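Local coordinates for FAD:protein FMN transferase (Vibrio cholerae, PDB 6NXI) that probably transfers the FMN moiety of FAD, with magnesium or manganese as cofactor, onto a threonine hydroxyl of a target flavoprotein, at residues A[83-88]-A[133-138]; A[19-24]-A[37-42]; A[101-106]-A[241-246]. One frame throughout, in Å; residues are numbered along the deposited sequence.

Contact 1: residues A[83-88]-A[133-138]. With EDO (1,2-ethanediol), chain E.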
loop_
_atom_site.group_PDB
_atom_site.type_symbol
_atom_site.label_atom_id
_atom_site.label_comp_id
_atom_site.label_asym_id
_atom_site.label_seq_id
_atom_site.Cartn_x
_atom_site.Cartn_y
_atom_site.Cartn_z
ATOM N N GLU A 83 -2.888 11.692 4.089
ATOM C CA GLU A 83 -3.754 10.622 3.542
ATOM C C GLU A 83 -3.755 9.488 4.567
ATOM O O GLU A 83 -4.805 8.969 4.858
ATOM C CB GLU A 83 -3.291 10.189 2.163
ATOM C CG GLU A 83 -4.221 9.159 1.560
ATOM C CD GLU A 83 -5.629 9.627 1.190
ATOM O OE1 GLU A 83 -6.021 10.812 1.499
ATOM O OE2 GLU A 83 -6.365 8.754 0.636
ATOM N N ALA A 84 -2.633 9.177 5.163
ATOM C CA ALA A 84 -2.579 8.111 6.181
ATOM C C ALA A 84 -3.510 8.426 7.369
ATOM O O ALA A 84 -4.169 7.487 7.955
ATOM C CB ALA A 84 -1.168 7.881 6.670
ATOM N N ILE A 85 -3.484 9.678 7.804
ATOM C CA ILE A 85 -4.357 10.132 8.914
ATOM C C ILE A 85 -5.821 10.074 8.480
ATOM O O ILE A 85 -6.637 9.568 9.268
ATOM C CB ILE A 85 -3.914 11.501 9.441
ATOM C CG1 ILE A 85 -2.540 11.368 10.088
ATOM C CG2 ILE A 85 -4.950 12.035 10.418
ATOM C CD1 ILE A 85 -1.944 12.671 10.450
ATOM N N ARG A 86 -6.133 10.538 7.265
ATOM C CA ARG A 86 -7.523 10.511 6.778
ATOM C C ARG A 86 -8.021 9.069 6.756
ATOM O O ARG A 86 -9.180 8.815 7.171
ATOM C CB ARG A 86 -7.631 11.112 5.381
ATOM C CG ARG A 86 -9.069 11.267 4.929
ATOM C CD ARG A 86 -9.147 11.733 3.503
ATOM N NE ARG A 86 -8.774 10.772 2.469
ATOM C CZ ARG A 86 -9.620 9.941 1.891
ATOM N NH1 ARG A 86 -10.884 9.940 2.260
ATOM N NH2 ARG A 86 -9.218 9.101 0.959
ATOM N N LEU A 87 -7.181 8.146 6.276
ATOM C CA LEU A 87 -7.623 6.753 6.131
ATOM C C LEU A 87 -7.662 6.073 7.496
ATOM O O LEU A 87 -8.459 5.146 7.689
ATOM C CB LEU A 87 -6.699 6.015 5.160
ATOM C CG LEU A 87 -6.762 6.482 3.710
ATOM C CD1 LEU A 87 -5.800 5.692 2.849
ATOM C CD2 LEU A 87 -8.160 6.391 3.151
ATOM N N ASN A 88 -6.860 6.539 8.428
ATOM C CA ASN A 88 -6.999 6.092 9.828
ATOM C C ASN A 88 -8.439 6.392 10.299
ATOM O O ASN A 88 -9.072 5.491 10.865
ATOM C CB ASN A 88 -5.961 6.709 10.765
ATOM C CG ASN A 88 -6.231 6.348 12.208
ATOM O OD1 ASN A 88 -6.960 7.075 12.936
ATOM N ND2 ASN A 88 -5.610 5.252 12.654
ATOM N N GLU A 133 -2.973 9.068 17.581
ATOM C CA GLU A 133 -3.313 10.282 18.379
ATOM C C GLU A 133 -2.025 11.045 18.696
ATOM O O GLU A 133 -2.132 12.284 18.986
ATOM C CB GLU A 133 -4.091 9.918 19.642
ATOM C CG GLU A 133 -3.291 9.094 20.655
ATOM C CD GLU A 133 -3.168 7.590 20.426
ATOM O OE1 GLU A 133 -3.770 7.071 19.419
ATOM O OE2 GLU A 133 -2.552 6.904 21.352
ATOM N N HIS A 134 -0.873 10.371 18.664
ATOM C CA HIS A 134 0.451 10.936 19.036
ATOM C C HIS A 134 1.031 11.789 17.907
ATOM O O HIS A 134 2.030 12.507 18.169
ATOM C CB HIS A 134 1.449 9.875 19.469
ATOM C CG HIS A 134 1.066 9.104 20.682
ATOM N ND1 HIS A 134 0.996 9.672 21.970
ATOM C CD2 HIS A 134 0.781 7.799 20.823
ATOM C CE1 HIS A 134 0.659 8.734 22.829
ATOM N NE2 HIS A 134 0.544 7.559 22.149
ATOM N N LEU A 135 0.455 11.695 16.708
ATOM C CA LEU A 135 0.999 12.298 15.476
ATOM C C LEU A 135 0.072 13.445 15.079
ATOM O O LEU A 135 -1.131 13.191 14.920
ATOM C CB LEU A 135 1.052 11.228 14.374
ATOM C CG LEU A 135 1.599 11.699 13.019
ATOM C CD1 LEU A 135 3.051 12.156 13.116
ATOM C CD2 LEU A 135 1.480 10.597 11.994
ATOM N N THR A 136 0.616 14.638 14.851
ATOM C CA THR A 136 -0.192 15.766 14.324
ATOM C C THR A 136 0.534 16.430 13.149
ATOM O O THR A 136 1.795 16.431 13.083
ATOM C CB THR A 136 -0.599 16.711 15.463
ATOM O OG1 THR A 136 0.562 17.029 16.221
ATOM C CG2 THR A 136 -1.600 16.083 16.408
ATOM N N ILE A 137 -0.289 17.032 12.280
ATOM C CA ILE A 137 0.182 17.853 11.137
ATOM C C ILE A 137 -0.107 19.321 11.452
ATOM O O ILE A 137 -1.235 19.648 11.887
ATOM C CB ILE A 137 -0.483 17.408 9.833
ATOM C CG1 ILE A 137 -0.072 15.975 9.491
ATOM C CG2 ILE A 137 -0.156 18.395 8.735
ATOM C CD1 ILE A 137 -0.689 15.466 8.208
ATOM N N GLU A 138 0.920 20.151 11.301
ATOM C CA GLU A 138 0.816 21.625 11.491
ATOM C C GLU A 138 1.548 22.258 10.296
ATOM O O GLU A 138 2.813 22.196 10.266
ATOM C CB GLU A 138 1.413 22.080 12.828
ATOM C CG GLU A 138 0.622 21.645 14.058
ATOM C CD GLU A 138 1.157 22.222 15.356
ATOM O OE1 GLU A 138 0.781 23.366 15.669
ATOM O OE2 GLU A 138 1.991 21.552 16.019
HETATM C C1 EDO E . -13.418 7.219 0.301
HETATM O O1 EDO E . -13.336 8.398 1.082
HETATM C C2 EDO E . -12.139 6.544 0.061
HETATM O O2 EDO E . -11.108 7.447 -0.229
#
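I85 of helix 75-90 packs against L135 and I137 of the short edge strand 135-138 in a purely apolar helix-on-strand contact, with no hydrogen bond between 83-88 and 133-138. Within 83-88 a single methyl makes the contact: I85 CD1 lies 3.8 Å from I137 CD1 and 4.3 Å from L135 CD2. The two isoleucine side chains run past each other in opposite directions, so I85 CD1 also comes alongside I137 CG1 at 3.9 Å. Both have extended chains (chi2 172° in I85, -180° in I137), which carries each CD1 well out from its backbone. L135 and I137 also rest on V81, one turn earlier on the same helix.

Away from the strand, R86 grips E83 side-on. R86 NE donates to E83 OE1 at 2.9 Å, from above the carboxylate plane, while R86 NH2 meets E83 OE2 on its syn side in a salt bridge. A 1,2-ethanediol, probably from the crystallisation liquor, accepts from R86 NH1 and NH2. Helix 75-90 is thus sandwiched, I85 facing the three-stranded antiparallel sheet while L87 and the E83-R86 pair face helix 265-278, where T267 bonds E83 OE2: a helix-on-sheet packing within the ApbE fold.

Contact 2: residues A[19-24]-A[37-42]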
loop_
_atom_site.group_PDB
_atom_site.type_symbol
_atom_site.label_atom_id
_atom_site.label_comp_id
_atom_site.label_asym_id
_atom_site.label_seq_id
_atom_site.Cartn_x
_atom_site.Cartn_y
_atom_site.Cartn_z
ATOM N N TYR A 19 9.806 -2.542 -9.896
ATOM C CA TYR A 19 8.731 -1.917 -10.679
ATOM C C TYR A 19 8.731 -2.485 -12.105
ATOM O O TYR A 19 9.754 -2.966 -12.633
ATOM C CB TYR A 19 8.872 -0.398 -10.730
ATOM C CG TYR A 19 10.053 0.151 -11.486
ATOM C CD1 TYR A 19 11.187 0.592 -10.826
ATOM C CD2 TYR A 19 9.995 0.335 -12.861
ATOM C CE1 TYR A 19 12.258 1.131 -11.524
ATOM C CE2 TYR A 19 11.067 0.834 -13.571
ATOM C CZ TYR A 19 12.209 1.230 -12.896
ATOM O OH TYR A 19 13.257 1.778 -13.589
ATOM N N ASN A 20 7.560 -2.407 -12.698
ATOM C CA ASN A 20 7.300 -2.813 -14.091
ATOM C C ASN A 20 6.390 -1.760 -14.687
ATOM O O ASN A 20 5.296 -1.558 -14.194
ATOM C CB ASN A 20 6.696 -4.188 -14.219
ATOM C CG ASN A 20 7.672 -5.269 -13.848
ATOM O OD1 ASN A 20 8.633 -5.541 -14.580
ATOM N ND2 ASN A 20 7.398 -5.897 -12.706
ATOM N N ILE A 21 6.875 -1.074 -15.699
ATOM C CA ILE A 21 6.080 -0.034 -16.372
ATOM C C ILE A 21 5.926 -0.491 -17.820
ATOM O O ILE A 21 6.941 -0.800 -18.452
ATOM C CB ILE A 21 6.736 1.326 -16.198
ATOM C CG1 ILE A 21 6.716 1.681 -14.702
ATOM C CG2 ILE A 21 6.049 2.364 -17.096
ATOM C CD1 ILE A 21 7.719 2.674 -14.316
ATOM N N LYS A 22 4.714 -0.529 -18.319
ATOM C CA LYS A 22 4.432 -0.823 -19.739
ATOM C C LYS A 22 3.698 0.365 -20.329
ATOM O O LYS A 22 2.783 0.905 -19.684
ATOM C CB LYS A 22 3.614 -2.101 -19.929
ATOM C CG LYS A 22 4.360 -3.349 -19.515
ATOM C CD LYS A 22 3.479 -4.614 -19.653
ATOM C CE LYS A 22 4.260 -5.876 -19.338
ATOM N NZ LYS A 22 3.527 -7.130 -19.632
ATOM N N TYR A 23 4.112 0.793 -21.507
ATOM C CA TYR A 23 3.398 1.913 -22.154
ATOM C C TYR A 23 3.404 1.665 -23.654
ATOM O O TYR A 23 4.230 0.899 -24.183
ATOM C CB TYR A 23 3.968 3.275 -21.733
ATOM C CG TYR A 23 5.351 3.532 -22.259
ATOM C CD1 TYR A 23 6.461 3.224 -21.503
ATOM C CD2 TYR A 23 5.560 4.121 -23.498
ATOM C CE1 TYR A 23 7.745 3.432 -21.970
ATOM C CE2 TYR A 23 6.837 4.351 -23.966
ATOM C CZ TYR A 23 7.936 4.010 -23.200
ATOM O OH TYR A 23 9.217 4.219 -23.643
ATOM N N ILE A 24 2.513 2.386 -24.333
ATOM C CA ILE A 24 2.363 2.253 -25.795
ATOM C C ILE A 24 3.073 3.435 -26.446
ATOM O O ILE A 24 2.754 4.564 -26.130
ATOM C CB ILE A 24 0.907 2.108 -26.248
ATOM C CG1 ILE A 24 0.204 0.960 -25.502
ATOM C CG2 ILE A 24 0.889 1.879 -27.757
ATOM C CD1 ILE A 24 0.931 -0.379 -25.576
ATOM N N THR A 37 15.180 7.101 -16.899
ATOM C CA THR A 37 16.098 7.915 -16.075
ATOM C C THR A 37 15.284 8.781 -15.103
ATOM O O THR A 37 15.642 8.864 -13.911
ATOM C CB THR A 37 17.025 8.742 -16.974
ATOM O OG1 THR A 37 17.915 7.899 -17.715
ATOM C CG2 THR A 37 17.853 9.675 -16.121
ATOM N N GLU A 38 14.216 9.406 -15.559
ATOM C CA GLU A 38 13.413 10.276 -14.675
ATOM C C GLU A 38 12.585 9.413 -13.727
ATOM O O GLU A 38 12.424 9.766 -12.577
ATOM C CB GLU A 38 12.544 11.215 -15.488
ATOM C CG GLU A 38 11.793 12.191 -14.612
ATOM C CD GLU A 38 12.599 13.080 -13.688
ATOM O OE1 GLU A 38 13.860 13.146 -13.773
ATOM O OE2 GLU A 38 11.959 13.721 -12.860
ATOM N N ILE A 39 12.064 8.294 -14.222
ATOM C CA ILE A 39 11.286 7.391 -13.341
ATOM C C ILE A 39 12.180 6.943 -12.191
ATOM O O ILE A 39 11.748 6.959 -11.042
ATOM C CB ILE A 39 10.747 6.198 -14.149
ATOM C CG1 ILE A 39 9.628 6.693 -15.063
ATOM C CG2 ILE A 39 10.310 5.087 -13.197
ATOM C CD1 ILE A 39 9.303 5.700 -16.158
ATOM N N ASP A 40 13.406 6.524 -12.473
ATOM C CA ASP A 40 14.347 6.123 -11.400
ATOM C C ASP A 40 14.582 7.297 -10.437
ATOM O O ASP A 40 14.641 7.062 -9.240
ATOM C CB ASP A 40 15.621 5.529 -11.977
ATOM C CG ASP A 40 15.391 4.142 -12.549
ATOM O OD1 ASP A 40 14.475 3.459 -12.046
ATOM O OD2 ASP A 40 16.149 3.759 -13.456
ATOM N N ARG A 41 14.750 8.518 -10.926
ATOM C CA ARG A 41 14.987 9.693 -10.038
ATOM C C ARG A 41 13.768 9.921 -9.129
ATOM O O ARG A 41 13.950 10.243 -7.880
ATOM C CB ARG A 41 15.286 10.930 -10.889
ATOM C CG ARG A 41 15.848 12.099 -10.086
ATOM C CD ARG A 41 15.759 13.430 -10.809
ATOM N NE ARG A 41 14.381 13.859 -10.954
ATOM C CZ ARG A 41 13.630 14.372 -9.989
ATOM N NH1 ARG A 41 14.152 14.654 -8.808
ATOM N NH2 ARG A 41 12.370 14.666 -10.236
ATOM N N LEU A 42 12.555 9.819 -9.695
ATOM C CA LEU A 42 11.311 10.092 -8.932
ATOM C C LEU A 42 11.216 9.020 -7.849
ATOM O O LEU A 42 10.817 9.357 -6.759
ATOM C CB LEU A 42 10.110 10.119 -9.877
ATOM C CG LEU A 42 10.028 11.348 -10.778
ATOM C CD1 LEU A 42 9.068 11.100 -11.919
ATOM C CD2 LEU A 42 9.587 12.568 -9.987
#
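Strand 19-24 and helix 37-42 run roughly antiparallel, at 142° between their directions, with their axes 11.7 Å apart at closest approach. Across this gap the CA atoms of I21 and I39 are nearest partners, as are those of Y19 and D40. I21 and I39 reach for each other tip to tip: I21 CD1 sits 3.7 Å from I39 CG2 and 3.9 Å from I39 CD1, so a single strand methyl meets both ends of the branched helix side chain. I39 CG2 also approaches the tyrosine ring, 4.3 Å from Y19 CZ, and thereby touches both strand residues.

The polar half of the contact is the hydrogen bond from Y19 OH to D40 OD1, 2.6 Å long. The hydroxyl arrives on the syn side of the carboxylate, somewhat out of its plane, and the ring and carboxylate planes are turned 59° apart. With CG placed between the backbone N and the carbonyl carbon (chi1 67°), the ring of Y19 leans over to the helix, and D40 OD1 lies at the ring edge. Y19 OH has a second partner in Q36 NE2, one turn before D40, so two residues of the helix hold this hydroxyl.

Strand 17-24 lies between strands 7-14 and 177-181 of the large antiparallel sheet. Helix 32-50 packs on this sheet beside helix 157-171, whose V165 and L169 also touch I21, while I39 reaches L10 of strand 7-14.

Contact 3: residues A[101-106]-A[241-246]. With FAD (flavin-adenine dinucleotide), chain B.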
loop_
_atom_site.group_PDB
_atom_site.type_symbol
_atom_site.label_atom_id
_atom_site.label_comp_id
_atom_site.label_asym_id
_atom_site.label_seq_id
_atom_site.Cartn_x
_atom_site.Cartn_y
_atom_site.Cartn_z
ATOM N N PRO A 101 6.851 0.568 15.659
ATOM C CA PRO A 101 7.513 -0.219 16.705
ATOM C C PRO A 101 7.044 -1.674 16.721
ATOM O O PRO A 101 7.882 -2.521 17.051
ATOM C CB PRO A 101 7.174 0.564 18.005
ATOM C CG PRO A 101 6.928 1.988 17.510
ATOM C CD PRO A 101 6.192 1.756 16.209
ATOM N N LEU A 102 5.770 -1.930 16.398
ATOM C CA LEU A 102 5.185 -3.301 16.408
ATOM C C LEU A 102 5.583 -4.045 15.143
ATOM O O LEU A 102 5.985 -5.207 15.221
ATOM C CB LEU A 102 3.670 -3.175 16.551
ATOM C CG LEU A 102 3.196 -2.497 17.846
ATOM C CD1 LEU A 102 1.788 -2.007 17.709
ATOM C CD2 LEU A 102 3.284 -3.467 19.003
ATOM N N VAL A 103 5.546 -3.378 14.002
ATOM C CA VAL A 103 6.028 -4.010 12.740
ATOM C C VAL A 103 7.482 -4.468 12.952
ATOM O O VAL A 103 7.878 -5.572 12.580
ATOM C CB VAL A 103 5.921 -3.006 11.590
ATOM C CG1 VAL A 103 6.626 -3.490 10.337
ATOM C CG2 VAL A 103 4.462 -2.642 11.310
ATOM N N ASN A 104 8.283 -3.605 13.565
ATOM C CA ASN A 104 9.709 -3.867 13.794
ATOM C C ASN A 104 9.832 -5.009 14.805
ATOM O O ASN A 104 10.605 -5.934 14.535
ATOM C CB ASN A 104 10.430 -2.617 14.256
ATOM C CG ASN A 104 10.479 -1.527 13.196
ATOM O OD1 ASN A 104 10.045 -1.725 12.074
ATOM N ND2 ASN A 104 10.890 -0.335 13.617
ATOM N N LEU A 105 9.060 -4.982 15.890
ATOM C CA LEU A 105 9.103 -6.066 16.917
ATOM C C LEU A 105 8.886 -7.439 16.270
ATOM O O LEU A 105 9.570 -8.414 16.656
ATOM C CB LEU A 105 8.068 -5.768 17.994
ATOM C CG LEU A 105 7.999 -6.790 19.128
ATOM C CD1 LEU A 105 9.234 -6.720 20.021
ATOM C CD2 LEU A 105 6.742 -6.600 19.945
ATOM N N TRP A 106 7.889 -7.539 15.409
ATOM C CA TRP A 106 7.469 -8.840 14.850
ATOM C C TRP A 106 8.388 -9.315 13.726
ATOM O O TRP A 106 8.158 -10.405 13.229
ATOM C CB TRP A 106 5.998 -8.777 14.456
ATOM C CG TRP A 106 5.108 -8.771 15.658
ATOM C CD1 TRP A 106 4.369 -7.740 16.152
ATOM C CD2 TRP A 106 4.922 -9.854 16.589
ATOM N NE1 TRP A 106 3.735 -8.111 17.298
ATOM C CE2 TRP A 106 4.023 -9.401 17.571
ATOM C CE3 TRP A 106 5.340 -11.185 16.599
ATOM C CZ2 TRP A 106 3.592 -10.210 18.616
ATOM C CZ3 TRP A 106 4.898 -11.992 17.627
ATOM C CH2 TRP A 106 4.045 -11.491 18.609
ATOM N N HIS A 241 2.896 -9.676 8.189
ATOM C CA HIS A 241 3.388 -8.287 8.347
ATOM C C HIS A 241 2.268 -7.282 8.607
ATOM O O HIS A 241 2.616 -6.147 8.895
ATOM C CB HIS A 241 4.163 -7.866 7.110
ATOM C CG HIS A 241 3.339 -7.834 5.872
ATOM N ND1 HIS A 241 3.437 -6.804 4.993
ATOM C CD2 HIS A 241 2.461 -8.722 5.331
ATOM C CE1 HIS A 241 2.634 -7.042 3.964
ATOM N NE2 HIS A 241 2.014 -8.202 4.143
ATOM N N ILE A 242 0.993 -7.683 8.539
ATOM C CA ILE A 242 -0.145 -6.753 8.794
ATOM C C ILE A 242 -0.508 -6.836 10.262
ATOM O O ILE A 242 -0.892 -7.906 10.740
ATOM C CB ILE A 242 -1.302 -7.059 7.824
ATOM C CG1 ILE A 242 -0.870 -6.755 6.377
ATOM C CG2 ILE A 242 -2.530 -6.260 8.194
ATOM C CD1 ILE A 242 -1.839 -7.315 5.351
ATOM N N ILE A 243 -0.350 -5.732 10.973
ATOM C CA ILE A 243 -0.523 -5.665 12.448
ATOM C C ILE A 243 -1.917 -5.099 12.766
ATOM O O ILE A 243 -2.345 -4.101 12.165
ATOM C CB ILE A 243 0.614 -4.807 13.062
ATOM C CG1 ILE A 243 2.002 -5.304 12.611
ATOM C CG2 ILE A 243 0.457 -4.738 14.587
ATOM C CD1 ILE A 243 2.286 -6.776 12.933
ATOM N N ASP A 244 -2.583 -5.668 13.757
ATOM C CA ASP A 244 -3.851 -5.133 14.298
ATOM C C ASP A 244 -3.471 -4.130 15.378
ATOM O O ASP A 244 -2.904 -4.507 16.404
ATOM C CB ASP A 244 -4.737 -6.267 14.799
ATOM C CG ASP A 244 -6.085 -5.792 15.292
ATOM O OD1 ASP A 244 -6.201 -4.599 15.668
ATOM O OD2 ASP A 244 -6.978 -6.659 15.370
ATOM N N PRO A 245 -3.712 -2.835 15.175
ATOM C CA PRO A 245 -3.282 -1.827 16.152
ATOM C C PRO A 245 -3.889 -2.037 17.543
ATOM O O PRO A 245 -3.261 -1.600 18.495
ATOM C CB PRO A 245 -3.768 -0.509 15.519
ATOM C CG PRO A 245 -3.724 -0.820 14.053
ATOM C CD PRO A 245 -4.325 -2.209 13.974
ATOM N N THR A 246 -5.027 -2.720 17.628
ATOM C CA THR A 246 -5.778 -2.906 18.900
ATOM C C THR A 246 -5.095 -3.994 19.730
ATOM O O THR A 246 -5.003 -3.815 20.983
ATOM C CB THR A 246 -7.268 -3.162 18.633
ATOM O OG1 THR A 246 -7.490 -4.435 18.028
ATOM C CG2 THR A 246 -7.885 -2.093 17.755
HETATM P PA FAD B . 0.598 -3.602 2.658
HETATM O O1A FAD B . -0.344 -4.726 2.902
HETATM O O2A FAD B . 0.261 -2.567 1.659
HETATM O O5B FAD B . 0.940 -2.868 4.035
HETATM C C5B FAD B . 1.632 -3.695 5.009
HETATM C C4B FAD B . 2.816 -2.968 5.598
HETATM O O4B FAD B . 2.423 -1.757 6.290
HETATM C C3B FAD B . 3.549 -3.822 6.631
HETATM O O3B FAD B . 4.605 -4.547 5.998
HETATM C C2B FAD B . 4.033 -2.789 7.656
HETATM O O2B FAD B . 5.232 -2.178 7.235
HETATM C C1B FAD B . 2.899 -1.773 7.633
HETATM N N9A FAD B . 1.769 -2.046 8.495
HETATM C C8A FAD B . 1.412 -3.248 9.123
HETATM N N7A FAD B . 0.247 -3.156 9.718
HETATM C C5A FAD B . -0.177 -1.855 9.541
HETATM C C6A FAD B . -1.322 -1.171 9.978
HETATM N N6A FAD B . -2.332 -1.741 10.659
HETATM N N1A FAD B . -1.447 0.109 9.573
HETATM C C2A FAD B . -0.442 0.672 8.873
HETATM N N3A FAD B . 0.684 0.122 8.400
HETATM C C4A FAD B . 0.755 -1.163 8.787
HETATM N N1 FAD B . 11.693 -3.262 2.145
HETATM C C2 FAD B . 13.012 -3.641 2.266
HETATM O O2 FAD B . 13.301 -4.822 2.561
HETATM N N3 FAD B . 14.031 -2.772 2.041
HETATM C C4 FAD B . 13.815 -1.461 1.705
HETATM O O4 FAD B . 14.754 -0.694 1.540
HETATM C C4X FAD B . 12.454 -1.019 1.592
HETATM N N5 FAD B . 12.214 0.239 1.285
HETATM C C5X FAD B . 10.902 0.643 1.192
HETATM C C6 FAD B . 10.621 1.990 0.888
HETATM C C7 FAD B . 9.337 2.479 0.772
HETATM C C7M FAD B . 9.110 3.936 0.438
HETATM C C8 FAD B . 8.259 1.580 0.950
HETATM C C8M FAD B . 6.829 2.044 0.852
HETATM C C9 FAD B . 8.522 0.241 1.256
HETATM C C9A FAD B . 9.828 -0.256 1.374
HETATM N N10 FAD B . 10.126 -1.583 1.705
HETATM C C10 FAD B . 11.437 -2.011 1.825
HETATM C "C1'" FAD B . 9.036 -2.573 1.840
HETATM C "C2'" FAD B . 8.285 -2.500 3.121
HETATM O "O2'" FAD B . 9.138 -2.808 4.219
HETATM C "C3'" FAD B . 7.133 -3.519 3.086
HETATM O "O3'" FAD B . 7.592 -4.849 2.989
HETATM C "C4'" FAD B . 6.187 -3.355 1.912
HETATM O "O4'" FAD B . 5.975 -1.972 1.675
HETATM C "C5'" FAD B . 4.897 -4.125 2.117
HETATM O "O5'" FAD B . 3.981 -3.747 1.060
HETATM P P FAD B . 2.661 -4.594 0.843
HETATM O O1P FAD B . 2.930 -6.030 0.882
HETATM O O2P FAD B . 2.029 -3.888 -0.335
HETATM O O3P FAD B . 1.960 -4.244 2.225
#
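I243, in the loop 241-246, packs against residues 102-106 and the adenine of FAD. Its CB stands 3.7 Å from FAD N7A, at the purine rim. From there the chain forks: I243 CG2 turns to L102 CB, 4.1 Å away, and I243 CG1 lies 3.9 Å from V103 CG2 while staying close to FAD N7A, wedged between valine and purine. A bend at chi2 (-57°) then brings the terminal methyl to the indole, I243 CD1 being 4.0 Å from W106 CD1.

The backbone of the same residue reads the adenine through two bonds. I243 N donates almost straight to FAD N7A (2.9 Å, 173°), and I243 O accepts from FAD N6A at 2.8 Å. Together they recognise the Hoogsteen edge of the adenine, so this loop forms part of the adenine end of the FAD pocket. V103 flanks the nucleoside, CG1 against the ribose and CG2 against both the ribose and FAD C8A. H241 ND1 is hydrogen-bonded to the ribose hydroxyl FAD O3B at 2.7 Å, near the imidazole plane.

Beyond the adenine, D244 OD1 accepts from both T246 N, forming an Asx turn, and T246 OG1.

The loop lies between strands 220-225 and 255-262 in the chain, and I242 and P245 rest on helix 265-278. Helix 100-105 is backed by helix 120-127 through L102 and L105, while W106 NE1 bonds to G248 O.

In the fold
Contacts 2 and 3 are largely buried, whereas contact 1 is partly buried. Each holds a different helix: 32-50 on the large sheet in contact 2, 75-90 against the small sheet in contact 1, and 100-105 against a loop in contact 3. Helices 75-90 and 100-105 follow each other in the chain, and contacts 1 and 3 come within about 7 Å at their nearest atoms. Contact 2 lies across the chain's centre from contact 3, their centres 31 Å apart. Contacts 1 and 3 are both apolar between their segments; only contact 2 has a hydrogen bond across, from tyrosine to aspartate. In contact 3 the H241 ring and the I243 backbone turn to FAD.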